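Uncharacterized protein (Bacteroides eggerthii, PDB 4FTD) is of unknown function but joins an immunoglobulin-like domain to a six-bladed beta-propeller and may take part in carbohydrate metabolism. Local coordinates at residues Leu18-Leu23 with Ile60-Ser65; Tyr77-Glu82 with Met103-Arg108; Val148-Arg153 with His163-Ser168; Gly209-Pro214 with Pro239-Arg244; Asn301-Gly306 with Ala341-Thr346. All blocks are in the same frame, centred on the assembly; numbering follows the deposited sequence.

Contact 1. Residues Leu18-Leu23 with Ile60-Ser65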
# COMPACT_ATOMS: atom_id res chain seq x y z
N LEU A 18 -31.84 33.96 15.24
CA LEU A 18 -32.59 33.08 14.33
C LEU A 18 -31.75 32.61 13.11
O LEU A 18 -31.91 31.49 12.62
CB LEU A 18 -33.88 33.81 13.90
CG LEU A 18 -34.75 34.36 15.04
CD1 LEU A 18 -35.88 35.25 14.53
CD2 LEU A 18 -35.29 33.19 15.85
N SER A 19 -30.83 33.45 12.61
CA SER A 19 -29.91 33.03 11.53
C SER A 19 -28.72 33.98 11.50
O SER A 19 -28.81 35.09 11.98
CB SER A 19 -30.60 33.01 10.15
OG SER A 19 -30.90 34.31 9.70
N ILE A 20 -27.62 33.51 10.94
CA ILE A 20 -26.39 34.30 10.90
C ILE A 20 -25.54 33.86 9.70
O ILE A 20 -25.54 32.69 9.30
CB ILE A 20 -25.64 34.18 12.26
CG1 ILE A 20 -24.52 35.25 12.37
CG2 ILE A 20 -25.20 32.73 12.51
CD1 ILE A 20 -23.91 35.44 13.74
N LYS A 21 -24.91 34.84 9.07
CA LYS A 21 -23.96 34.61 8.00
C LYS A 21 -22.78 35.53 8.13
O LYS A 21 -22.91 36.67 8.63
CB LYS A 21 -24.58 34.74 6.60
CG LYS A 21 -25.88 35.47 6.45
CD LYS A 21 -26.24 35.63 4.97
CE LYS A 21 -27.71 35.93 4.74
NZ LYS A 21 -28.03 36.35 3.33
N ILE A 22 -21.64 35.01 7.69
CA ILE A 22 -20.42 35.81 7.48
C ILE A 22 -20.50 36.25 6.01
O ILE A 22 -20.72 35.44 5.12
CB ILE A 22 -19.15 35.00 7.76
CG1 ILE A 22 -18.99 34.73 9.26
CG2 ILE A 22 -17.89 35.70 7.21
CD1 ILE A 22 -18.05 33.58 9.54
N LEU A 23 -20.36 37.54 5.76
CA LEU A 23 -20.53 38.06 4.40
C LEU A 23 -19.21 38.17 3.61
O LEU A 23 -19.22 38.26 2.38
CB LEU A 23 -21.20 39.44 4.47
CG LEU A 23 -22.55 39.55 5.18
CD1 LEU A 23 -22.85 41.06 5.31
CD2 LEU A 23 -23.65 38.82 4.41
N ILE A 60 -20.77 40.37 9.56
CA ILE A 60 -21.84 39.40 9.76
C ILE A 60 -23.19 40.06 9.56
O ILE A 60 -23.33 41.26 9.69
CB ILE A 60 -21.77 38.74 11.17
CG1 ILE A 60 -21.94 39.78 12.28
CG2 ILE A 60 -20.44 37.98 11.37
CD1 ILE A 60 -22.27 39.18 13.63
N GLU A 61 -24.18 39.24 9.26
CA GLU A 61 -25.55 39.66 9.13
C GLU A 61 -26.38 38.63 9.83
O GLU A 61 -26.16 37.43 9.63
CB GLU A 61 -25.93 39.72 7.65
CG GLU A 61 -27.31 40.22 7.32
CD GLU A 61 -27.49 40.27 5.81
OE1 GLU A 61 -27.00 41.23 5.16
OE2 GLU A 61 -28.10 39.31 5.27
N ALA A 62 -27.36 39.08 10.60
CA ALA A 62 -28.13 38.19 11.46
C ALA A 62 -29.60 38.50 11.42
O ALA A 62 -29.97 39.63 11.17
CB ALA A 62 -27.65 38.34 12.88
N GLU A 63 -30.43 37.48 11.62
CA GLU A 63 -31.84 37.68 11.89
C GLU A 63 -32.02 37.38 13.39
O GLU A 63 -31.55 36.37 13.88
CB GLU A 63 -32.74 36.73 11.10
CG GLU A 63 -32.78 36.90 9.59
CD GLU A 63 -33.69 35.87 8.92
OE1 GLU A 63 -34.43 35.14 9.63
OE2 GLU A 63 -33.65 35.78 7.68
N LEU A 64 -32.68 38.29 14.09
CA LEU A 64 -32.87 38.27 15.54
C LEU A 64 -34.37 38.28 15.86
O LEU A 64 -35.21 38.35 14.97
CB LEU A 64 -32.22 39.52 16.15
CG LEU A 64 -30.71 39.69 15.92
CD1 LEU A 64 -30.23 41.11 16.19
CD2 LEU A 64 -30.00 38.70 16.81
N SER A 65 -34.70 38.18 17.15
CA SER A 65 -36.08 38.31 17.63
C SER A 65 -36.46 39.79 17.58
O SER A 65 -35.57 40.66 17.69
CB SER A 65 -36.15 37.81 19.07
OG SER A 65 -35.73 36.46 19.16
O HOH W 1 -28.68 35.65 8.39
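Strands 18-22 and 60-64 of the immunoglobulin-like domain run antiparallel, their axes 4.6 Å apart at closest approach and 176° between directions, with Ser-19 and Lys-21 in hydrogen-bonded pairs with Glu-63 and Glu-61. At the start of the pairing Leu-18 and Ser-19 both face Glu-63 in a classic beta bulge: Glu-63 O accepts from Leu-18 N at 2.8 Å and from Ser-19 N at 3.3 Å, both donors on the same face of its carbonyl plane. Beyond the bulge, Lys-21 and Glu-61 extend side by side in the same direction, and Lys-21 NZ forms a long salt bridge of 3.5 Å with Glu-61 OE2. Both methyls of Leu-23 lie across the Glu-61 chain, each 4.1 Å from Glu-61 CB. With an alanine at Leu-23, Glu-61 would probably lose this apolar flank and its carboxylate would be freer to swing from Lys-21. On the other face Ile-20 CD1 meets Ile-60 CD1 at 4.1 Å and Ile-22 CG1 packs on Ile-60 CG2; Leu-90 of strand 85-93 covers Ile-20 and Ile-60. The strand pair is therefore two-sided, with aliphatic branches in the domain core and charged and hydroxyl groups on the outer surface.

Contact 2. Residues Tyr77-Glu82 with Met103-Arg108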
# COMPACT_ATOMS: atom_id res chain seq x y z
N TYR A 77 -11.56 37.81 14.46
CA TYR A 77 -11.17 36.42 14.64
C TYR A 77 -9.68 36.19 14.27
O TYR A 77 -9.31 35.12 13.83
CB TYR A 77 -12.09 35.51 13.81
CG TYR A 77 -13.37 35.20 14.55
CD1 TYR A 77 -14.46 36.06 14.49
CD2 TYR A 77 -13.46 34.10 15.38
CE1 TYR A 77 -15.62 35.79 15.18
CE2 TYR A 77 -14.62 33.81 16.08
CZ TYR A 77 -15.69 34.67 15.98
OH TYR A 77 -16.87 34.40 16.65
N SER A 78 -8.86 37.22 14.42
CA SER A 78 -7.42 37.11 14.21
C SER A 78 -6.88 35.85 14.90
O SER A 78 -7.19 35.57 16.06
CB SER A 78 -6.71 38.34 14.76
OG SER A 78 -7.01 39.48 13.99
N MSE A 79 -6.12 35.08 14.13
CA MSE A 79 -5.46 33.86 14.59
C MSE A 79 -4.04 33.90 14.04
O MSE A 79 -3.84 34.39 12.93
CB MSE A 79 -6.14 32.64 13.95
CG MSE A 79 -7.35 32.16 14.64
SE MSE A 79 -8.28 30.87 13.54
CE MSE A 79 -9.53 32.10 12.61
N ASP A 80 -3.07 33.36 14.76
CA ASP A 80 -1.73 33.17 14.17
C ASP A 80 -1.76 32.00 13.15
O ASP A 80 -2.67 31.18 13.16
CB ASP A 80 -0.66 32.96 15.24
CG ASP A 80 -1.01 31.85 16.21
OD1 ASP A 80 -1.49 30.79 15.76
OD2 ASP A 80 -0.81 32.06 17.42
N ALA A 81 -0.75 31.94 12.28
CA ALA A 81 -0.70 30.90 11.24
C ALA A 81 -0.79 29.46 11.80
O ALA A 81 -1.25 28.57 11.10
CB ALA A 81 0.55 31.06 10.38
N GLU A 82 -0.38 29.26 13.05
CA GLU A 82 -0.47 27.93 13.70
C GLU A 82 -1.89 27.47 14.05
O GLU A 82 -2.17 26.28 13.98
CB GLU A 82 0.36 27.90 15.00
CG GLU A 82 1.85 27.68 14.80
CD GLU A 82 2.48 28.69 13.88
OE1 GLU A 82 2.10 29.88 13.95
OE2 GLU A 82 3.35 28.29 13.07
N MSE A 103 -19.33 31.67 19.41
CA MSE A 103 -19.22 31.58 17.97
C MSE A 103 -17.83 31.14 17.55
O MSE A 103 -16.87 31.85 17.78
CB MSE A 103 -19.59 32.91 17.32
CG MSE A 103 -19.53 32.86 15.80
SE MSE A 103 -20.31 34.45 14.97
CE MSE A 103 -18.85 34.91 13.64
N LYS A 104 -17.76 29.97 16.90
CA LYS A 104 -16.48 29.37 16.49
C LYS A 104 -16.27 29.52 14.99
O LYS A 104 -17.16 29.19 14.19
CB LYS A 104 -16.44 27.88 16.87
CG LYS A 104 -15.07 27.22 16.65
CD LYS A 104 -15.15 25.71 16.83
CE LYS A 104 -15.43 25.33 18.28
NZ LYS A 104 -15.45 23.85 18.44
N VAL A 105 -15.10 30.05 14.62
CA VAL A 105 -14.68 30.16 13.23
C VAL A 105 -13.43 29.27 13.06
O VAL A 105 -12.52 29.34 13.89
CB VAL A 105 -14.41 31.61 12.78
CG1 VAL A 105 -13.82 31.62 11.38
CG2 VAL A 105 -15.69 32.46 12.82
N ARG A 106 -13.42 28.49 11.98
CA ARG A 106 -12.39 27.49 11.70
C ARG A 106 -11.78 27.63 10.31
O ARG A 106 -12.50 27.99 9.37
CB ARG A 106 -13.02 26.11 11.82
CG ARG A 106 -13.56 25.82 13.20
CD ARG A 106 -14.24 24.47 13.25
NE ARG A 106 -15.46 24.47 12.46
CZ ARG A 106 -15.98 23.41 11.85
NH1 ARG A 106 -15.38 22.24 11.90
NH2 ARG A 106 -17.10 23.53 11.14
N LYS A 107 -10.47 27.37 10.20
CA LYS A 107 -9.73 27.38 8.93
C LYS A 107 -9.86 26.01 8.31
O LYS A 107 -9.90 24.98 9.01
CB LYS A 107 -8.22 27.64 9.11
CG LYS A 107 -7.78 29.02 9.58
CD LYS A 107 -6.28 29.09 9.86
CE LYS A 107 -5.90 30.44 10.47
NZ LYS A 107 -4.44 30.54 10.77
N ARG A 108 -9.83 25.97 6.98
CA ARG A 108 -9.72 24.70 6.27
C ARG A 108 -8.38 24.06 6.55
O ARG A 108 -7.39 24.76 6.71
CB ARG A 108 -9.88 24.90 4.78
CG ARG A 108 -11.31 25.23 4.42
CD ARG A 108 -11.40 25.62 2.99
NE ARG A 108 -10.96 24.53 2.14
CZ ARG A 108 -10.53 24.67 0.90
NH1 ARG A 108 -10.45 25.87 0.31
NH2 ARG A 108 -10.17 23.58 0.22
O HOH W 2 -3.97 33.00 10.51
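Val-105 CG2 sits over the centre of one face of the Tyr-77 ring, 3.7 Å from its centroid and 10° off the normal, a CH-pi contact within the immunoglobulin-like domain. At the ring edge, in its plane, lies Met-103 O, to which Tyr-77 OH donates a 2.8 Å hydrogen bond; the hydroxyl stands above the carbonyl plane of that acceptor. Selenomethionine Met-103 crosses the tyrosine at about a right angle, its CE 3.7 Å from Tyr-77 CE1. The contact lays the loop between strands 74-75 and 85-93 against strand 98-106, and Leu-58 of strand 58-64 touches both Tyr-77 and Val-105. Further along the loop, selenomethionine Met-79 and Lys-107 slide past each other in opposite directions, with Met-79 SE 3.9 Å from Lys-107 CE. The lysine chain, fully extended beyond CG (chi4 180°), carries its ammonium group to the loop, among backbone carbonyls. Thr-83 O is a further, weak acceptor there, and a water donating to Met-79 O at 2.8 Å lies doubtfully close to Lys-107 NZ. Lys-107 is buried, and the carbonyl oxygens probably compensate its charge. Lys-107 NZ donates directly to Asp-80 O at 3.0 Å, from above the carbonyl plane.

Contact 3. Residues Val148-Arg153 with His163-Ser168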
# COMPACT_ATOMS: atom_id res chain seq x y z
N VAL A 148 -4.77 -10.44 -12.14
CA VAL A 148 -4.11 -11.22 -11.09
C VAL A 148 -3.49 -12.45 -11.81
O VAL A 148 -4.15 -13.12 -12.57
CB VAL A 148 -5.08 -11.67 -10.02
CG1 VAL A 148 -4.45 -12.72 -9.06
CG2 VAL A 148 -5.58 -10.44 -9.27
N LEU A 149 -2.20 -12.68 -11.58
CA LEU A 149 -1.48 -13.87 -12.04
C LEU A 149 -1.48 -14.87 -10.89
O LEU A 149 -1.15 -14.50 -9.77
CB LEU A 149 -0.04 -13.49 -12.41
CG LEU A 149 1.02 -14.62 -12.56
CD1 LEU A 149 0.65 -15.50 -13.77
CD2 LEU A 149 2.45 -14.05 -12.64
N VAL A 150 -1.89 -16.12 -11.17
CA VAL A 150 -1.90 -17.20 -10.22
C VAL A 150 -0.93 -18.25 -10.74
O VAL A 150 -1.10 -18.74 -11.85
CB VAL A 150 -3.28 -17.81 -10.05
CG1 VAL A 150 -3.17 -18.92 -9.02
CG2 VAL A 150 -4.26 -16.70 -9.64
N VAL A 151 0.16 -18.53 -9.98
CA VAL A 151 1.22 -19.42 -10.48
C VAL A 151 0.88 -20.80 -9.94
O VAL A 151 1.50 -21.33 -9.04
CB VAL A 151 2.65 -18.97 -10.11
CG1 VAL A 151 3.68 -19.89 -10.78
CG2 VAL A 151 2.84 -17.51 -10.47
N SER A 152 -0.17 -21.39 -10.52
CA SER A 152 -0.62 -22.68 -10.08
C SER A 152 0.08 -23.83 -10.81
O SER A 152 0.25 -23.80 -12.00
CB SER A 152 -2.14 -22.82 -10.28
OG SER A 152 -2.49 -22.51 -11.61
N ARG A 153 0.58 -24.79 -10.03
CA ARG A 153 1.08 -26.03 -10.58
C ARG A 153 -0.15 -26.97 -10.56
O ARG A 153 -0.94 -26.95 -9.63
CB ARG A 153 2.18 -26.61 -9.71
CG ARG A 153 3.52 -25.90 -9.87
CD ARG A 153 4.58 -26.67 -9.09
NE ARG A 153 4.39 -26.37 -7.68
CZ ARG A 153 4.50 -27.24 -6.66
NH1 ARG A 153 4.75 -28.53 -6.84
NH2 ARG A 153 4.30 -26.80 -5.42
N HIS A 163 -2.05 -18.97 -14.74
CA HIS A 163 -3.08 -18.27 -15.41
C HIS A 163 -3.30 -16.87 -14.87
O HIS A 163 -2.84 -16.54 -13.81
CB HIS A 163 -4.39 -19.06 -15.35
CG HIS A 163 -4.85 -19.38 -13.96
ND1 HIS A 163 -4.28 -20.40 -13.22
CD2 HIS A 163 -5.86 -18.86 -13.20
CE1 HIS A 163 -4.94 -20.50 -12.06
NE2 HIS A 163 -5.88 -19.55 -12.01
N LEU A 164 -3.97 -16.08 -15.68
CA LEU A 164 -4.41 -14.73 -15.34
C LEU A 164 -5.92 -14.72 -15.09
O LEU A 164 -6.66 -15.54 -15.63
CB LEU A 164 -4.05 -13.76 -16.47
CG LEU A 164 -2.58 -13.65 -16.87
CD1 LEU A 164 -2.45 -12.77 -18.11
CD2 LEU A 164 -1.73 -13.13 -15.75
N LEU A 165 -6.34 -13.79 -14.26
CA LEU A 165 -7.72 -13.51 -13.97
C LEU A 165 -7.86 -12.00 -14.22
O LEU A 165 -7.12 -11.20 -13.68
CB LEU A 165 -7.99 -13.85 -12.52
CG LEU A 165 -7.79 -15.30 -12.01
CD1 LEU A 165 -7.83 -15.35 -10.50
CD2 LEU A 165 -8.89 -16.21 -12.58
N LYS A 166 -8.77 -11.62 -15.06
CA LYS A 166 -8.99 -10.21 -15.35
C LYS A 166 -9.64 -9.58 -14.10
O LYS A 166 -10.63 -10.09 -13.55
CB LYS A 166 -9.89 -10.09 -16.58
CG LYS A 166 -9.46 -9.05 -17.59
CD LYS A 166 -10.52 -8.74 -18.65
CE LYS A 166 -11.12 -9.96 -19.36
NZ LYS A 166 -10.11 -10.80 -20.05
N VAL A 167 -9.05 -8.51 -13.60
CA VAL A 167 -9.58 -7.81 -12.42
C VAL A 167 -11.04 -7.33 -12.61
O VAL A 167 -11.85 -7.48 -11.70
CB VAL A 167 -8.66 -6.66 -11.98
CG1 VAL A 167 -9.34 -5.84 -10.89
CG2 VAL A 167 -7.33 -7.26 -11.50
N SER A 168 -11.38 -6.85 -13.79
CA SER A 168 -12.80 -6.44 -14.05
C SER A 168 -13.76 -7.63 -13.86
O SER A 168 -14.87 -7.45 -13.34
CB SER A 168 -12.97 -5.82 -15.43
OG SER A 168 -12.51 -6.70 -16.40
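Val-150 and His-163 lie side by side, pointing the same way, and Val-150 CB rests over one face of the imidazole, offset toward the rim, 3.9 Å from its centroid. This is a beta hairpin, strands 147-152 and 163-166, forming the middle of a four-stranded antiparallel propeller blade. At the ring edge, in plane, is Ser-152 OG. The imidazole reaches this place because chi1 of 57° sets CG between the backbone N and the carbonyl carbon, turning the ring back toward the opposite strand. Tyr-130 OH, from outside the hairpin, bonds His-163 NE2, and Thr-161 O, in the loop joining its strands, bonds ND1, which fixes the ring rotation; His-160 of that loop meets the ring edge-to-face. Next along the same face, Val-150 CG2 packs on Leu-165 CD1 at 3.9 Å. On the reverse face Leu-164 CD2 presses against Leu-149 CB at 3.8 Å, and both leucines touch Leu-197 of the next blade. Two reciprocal backbone pairs hold these side chains in place: Val-148 with Leu-165, and Val-150 with His-163. Past them, an inverse gamma turn centred on Val-151 bends the first strand. Val-150 N gives His-163 O a nearly straight bond of 2.8 Å, with 176° at the hydrogen.

Contact 4. Residues Gly209-Pro214 with Pro239-Arg244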
# COMPACT_ATOMS: atom_id res chain seq x y z
N GLY A 209 16.15 -27.61 -7.50
CA GLY A 209 16.41 -28.39 -6.29
C GLY A 209 17.86 -28.81 -6.02
O GLY A 209 18.11 -29.48 -5.05
N GLY A 210 18.81 -28.44 -6.87
CA GLY A 210 20.22 -28.78 -6.62
C GLY A 210 21.03 -28.09 -7.68
O GLY A 210 20.46 -27.44 -8.56
N LYS A 211 22.33 -28.30 -7.65
CA LYS A 211 23.28 -27.65 -8.55
C LYS A 211 23.03 -27.92 -10.01
O LYS A 211 23.37 -27.10 -10.87
CB LYS A 211 24.74 -28.11 -8.25
CG LYS A 211 25.25 -27.89 -6.81
CD LYS A 211 25.11 -26.45 -6.35
CE LYS A 211 25.97 -26.17 -5.12
NZ LYS A 211 26.10 -24.71 -4.93
N VAL A 212 22.51 -29.11 -10.28
CA VAL A 212 22.30 -29.61 -11.62
C VAL A 212 20.85 -29.35 -12.12
O VAL A 212 20.58 -29.41 -13.35
CB VAL A 212 22.69 -31.12 -11.62
CG1 VAL A 212 21.87 -31.90 -10.57
CG2 VAL A 212 22.56 -31.69 -13.00
N SER A 213 19.95 -28.95 -11.23
CA SER A 213 18.54 -28.71 -11.61
C SER A 213 18.40 -27.35 -12.37
O SER A 213 18.77 -26.33 -11.80
CB SER A 213 17.71 -28.70 -10.34
OG SER A 213 16.36 -28.49 -10.63
N PRO A 214 17.84 -27.34 -13.60
CA PRO A 214 17.71 -26.08 -14.32
C PRO A 214 16.95 -24.99 -13.53
O PRO A 214 15.89 -25.25 -12.95
CB PRO A 214 16.94 -26.46 -15.58
CG PRO A 214 17.24 -27.92 -15.79
CD PRO A 214 17.31 -28.48 -14.39
N PRO A 239 30.15 -19.65 -8.30
CA PRO A 239 30.89 -19.84 -7.03
C PRO A 239 30.15 -19.25 -5.82
O PRO A 239 29.67 -18.13 -5.89
CB PRO A 239 32.21 -19.07 -7.28
CG PRO A 239 32.36 -19.07 -8.77
CD PRO A 239 30.95 -18.91 -9.29
N GLY A 240 30.05 -20.01 -4.73
CA GLY A 240 29.38 -19.55 -3.50
C GLY A 240 27.87 -19.77 -3.44
O GLY A 240 27.24 -19.55 -2.41
N ALA A 241 27.24 -20.20 -4.54
CA ALA A 241 25.80 -20.38 -4.51
C ALA A 241 25.46 -21.57 -3.63
O ALA A 241 26.25 -22.48 -3.52
CB ALA A 241 25.21 -20.58 -5.92
N GLY A 242 24.27 -21.57 -3.05
CA GLY A 242 23.76 -22.70 -2.30
C GLY A 242 23.09 -23.75 -3.17
O GLY A 242 23.20 -23.76 -4.42
N ASN A 243 22.36 -24.63 -2.51
CA ASN A 243 21.80 -25.82 -3.14
C ASN A 243 20.55 -25.62 -3.92
O ASN A 243 20.45 -26.08 -5.07
CB ASN A 243 21.58 -26.92 -2.10
CG ASN A 243 22.88 -27.52 -1.63
OD1 ASN A 243 23.74 -27.81 -2.46
ND2 ASN A 243 23.05 -27.67 -0.32
N ARG A 244 19.58 -24.98 -3.28
CA ARG A 244 18.24 -24.89 -3.84
C ARG A 244 17.76 -23.44 -3.97
O ARG A 244 17.79 -22.71 -2.99
CB ARG A 244 17.31 -25.73 -2.97
CG ARG A 244 15.82 -25.46 -3.19
CD ARG A 244 15.00 -26.54 -2.50
NE ARG A 244 13.63 -26.10 -2.28
CZ ARG A 244 12.56 -26.91 -2.18
NH1 ARG A 244 12.69 -28.23 -2.24
NH2 ARG A 244 11.38 -26.40 -1.96
O HOH W 3 26.20 -25.56 -1.99
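Lys-211 reaches across from one surface loop of the propeller to another, its chain crossing the Asn-243 side chain obliquely, with Lys-211 CE 3.8 Å from Asn-243 OD1. The lysine is the second residue of a type I turn from Gly-210 to Ser-213, and a bend at chi2 (-55°) directs the extended remainder of the chain over the backbone of 241-242. There Lys-211 NZ comes 2.6 Å from Ala-241 O and gives a weak hydrogen bond of 3.1 Å to Gly-242 O. A water weakly bridges Lys-211 NZ and Asn-243 OD1, adding an indirect link to the amide. The two backbones meet where Gly-210 CA lies 3.1 Å from Asn-243 O in a CA-H...O contact. Next to this, the side-chain atom Arg-244 CG lies 4.3 Å from Gly-209 CA. Beyond CG the Arg-244 chain leads away, to a salt bridge with Asp-247. Gly-242 N is held by Glu-270 of strand 270-277. The contact thus joins the loop after strand 201-207 to the loop before strand 250-253, in the next blade, through a close glycine backbone contact and one ammonium group set among carbonyl oxygens, whose partial negative charge would suit it.

Contact 5. Residues Asn301-Gly306 with Ala341-Thr346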
# COMPACT_ATOMS: atom_id res chain seq x y z
N ASN A 301 12.23 -11.54 1.15
CA ASN A 301 12.14 -10.71 -0.02
C ASN A 301 13.00 -9.50 0.12
O ASN A 301 13.21 -9.03 1.21
CB ASN A 301 10.71 -10.21 -0.24
CG ASN A 301 9.70 -11.31 -0.59
OD1 ASN A 301 8.94 -11.71 0.27
ND2 ASN A 301 9.68 -11.77 -1.85
N VAL A 302 13.38 -8.96 -1.02
CA VAL A 302 14.23 -7.78 -1.19
C VAL A 302 13.61 -6.91 -2.31
O VAL A 302 13.64 -7.29 -3.49
CB VAL A 302 15.71 -8.16 -1.56
CG1 VAL A 302 16.55 -6.89 -1.76
CG2 VAL A 302 16.38 -9.02 -0.48
N TYR A 303 13.07 -5.75 -1.95
CA TYR A 303 12.38 -4.87 -2.89
C TYR A 303 12.90 -3.43 -2.85
O TYR A 303 13.07 -2.81 -1.77
CB TYR A 303 10.84 -4.87 -2.69
CG TYR A 303 10.16 -6.12 -3.19
CD1 TYR A 303 10.13 -6.43 -4.54
CD2 TYR A 303 9.50 -6.96 -2.35
CE1 TYR A 303 9.54 -7.59 -5.02
CE2 TYR A 303 8.91 -8.11 -2.79
CZ TYR A 303 8.91 -8.42 -4.13
OH TYR A 303 8.30 -9.58 -4.54
N ARG A 304 13.19 -2.93 -4.04
CA ARG A 304 13.72 -1.59 -4.27
C ARG A 304 12.78 -0.50 -3.75
O ARG A 304 11.60 -0.59 -3.92
CB ARG A 304 13.96 -1.38 -5.76
CG ARG A 304 14.79 -0.16 -6.11
CD ARG A 304 15.19 -0.19 -7.57
NE ARG A 304 15.88 1.04 -7.93
CZ ARG A 304 16.16 1.43 -9.18
NH1 ARG A 304 15.81 0.71 -10.24
NH2 ARG A 304 16.80 2.59 -9.36
N VAL A 305 13.35 0.48 -3.08
CA VAL A 305 12.60 1.65 -2.61
C VAL A 305 12.55 2.65 -3.75
O VAL A 305 13.57 3.23 -4.11
CB VAL A 305 13.31 2.27 -1.41
CG1 VAL A 305 12.65 3.58 -0.98
CG2 VAL A 305 13.29 1.26 -0.29
N GLY A 306 11.38 2.83 -4.35
CA GLY A 306 11.21 3.81 -5.42
C GLY A 306 12.16 3.60 -6.58
O GLY A 306 12.38 2.45 -6.99
N ALA A 341 7.61 -9.46 1.75
CA ALA A 341 7.30 -8.67 0.54
C ALA A 341 7.12 -7.14 0.81
O ALA A 341 6.14 -6.56 0.41
CB ALA A 341 6.07 -9.27 -0.15
N PRO A 342 8.10 -6.49 1.48
CA PRO A 342 8.00 -5.06 1.85
C PRO A 342 8.12 -4.10 0.67
O PRO A 342 9.20 -4.02 0.05
CB PRO A 342 9.18 -4.86 2.83
CG PRO A 342 10.17 -5.89 2.39
CD PRO A 342 9.40 -7.05 1.87
N LYS A 343 7.02 -3.41 0.34
CA LYS A 343 7.01 -2.46 -0.76
C LYS A 343 6.63 -1.06 -0.29
O LYS A 343 5.63 -0.88 0.42
CB LYS A 343 6.05 -2.91 -1.88
CG LYS A 343 6.42 -4.26 -2.49
CD LYS A 343 5.71 -4.61 -3.80
CE LYS A 343 6.21 -5.95 -4.33
NZ LYS A 343 5.51 -6.39 -5.60
N VAL A 344 7.42 -0.08 -0.69
CA VAL A 344 7.15 1.33 -0.35
C VAL A 344 6.26 1.94 -1.43
O VAL A 344 6.61 1.89 -2.59
CB VAL A 344 8.44 2.14 -0.20
CG1 VAL A 344 8.13 3.62 0.05
CG2 VAL A 344 9.29 1.54 0.92
N VAL A 345 5.12 2.50 -1.02
CA VAL A 345 4.12 3.10 -1.89
C VAL A 345 4.00 4.58 -1.59
O VAL A 345 3.77 4.93 -0.43
CB VAL A 345 2.72 2.48 -1.59
CG1 VAL A 345 1.65 3.06 -2.49
CG2 VAL A 345 2.76 0.98 -1.74
N THR A 346 4.19 5.45 -2.60
CA THR A 346 3.96 6.88 -2.45
C THR A 346 2.62 7.21 -3.10
O THR A 346 2.40 6.88 -4.25
CB THR A 346 5.06 7.74 -3.09
OG1 THR A 346 6.30 7.42 -2.45
CG2 THR A 346 4.76 9.26 -2.91
O HOH W 4 10.55 -1.82 -0.77
O HOH W 5 9.01 1.55 -4.05
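Contacts with the Tyr-303 ring face come first: Lys-343 CE lies over its centre, 3.6 Å from the Tyr-303 centroid and 9° off the normal, a CH-pi contact. Lys-343 NZ, 4.5 Å from the same centroid, adds a cation-pi interaction. Chi1 of -61°, followed by an extended chain, brings CE of the lysine over this face and carries NZ on to Asp-415, its salt-bridge partner, and to Thr-414 O. Ala-341 CA stands at the ring edge, in plane. Among apolar side chains, Tyr-303 CE2 meets Ala-341 CB at 4.0 Å, while Val-305 CG2 meets Val-344 CG2 at 4.2 Å. An alanine in place of Tyr-303 would probably leave the methylenes of Lys-343 without their aromatic face and open a gap beside Ala-341. Direct hydrogen bonding is limited to one weak bond, Ala-341 N to Asn-301 OD1 at 3.0 Å. Water fills in between the backbones: one donates to Tyr-303 O and Pro-342 O, another accepts from Gly-306 N and donates to Val-344 O at 2.8 Å. The strand segments run nearly parallel, 19° apart with axes 6.7 Å apart at closest approach, and belong to successive propeller blades. Strand 250-253 of the preceding blade flanks Tyr-303, while Ile-381 of helix 381-390 covers Val-305 and Val-344.

Overall arrangement
Contacts 1 and 2 share the immunoglobulin-like domain and its core: their centres are 19 Å apart, and Ile-20 CD1 touches Met-103 SE at 3.9 Å. Contacts 3, 4 and 5 belong to the propeller, where contact 3 pairs strands within a blade and contacts 4 and 5 join successive blades. Contact 5 is nearest the centre of the chain, about 10 Å away, and lies about 22 Å from contact 3 and 27 Å from contact 4, centre to centre. Contacts 2 and 5, in different domains, do not touch; their nearest atoms are about 21 Å apart. A glycerol, probably from the crystallisation liquor, lies about 4 Å from the Lys-343 side chain of contact 5.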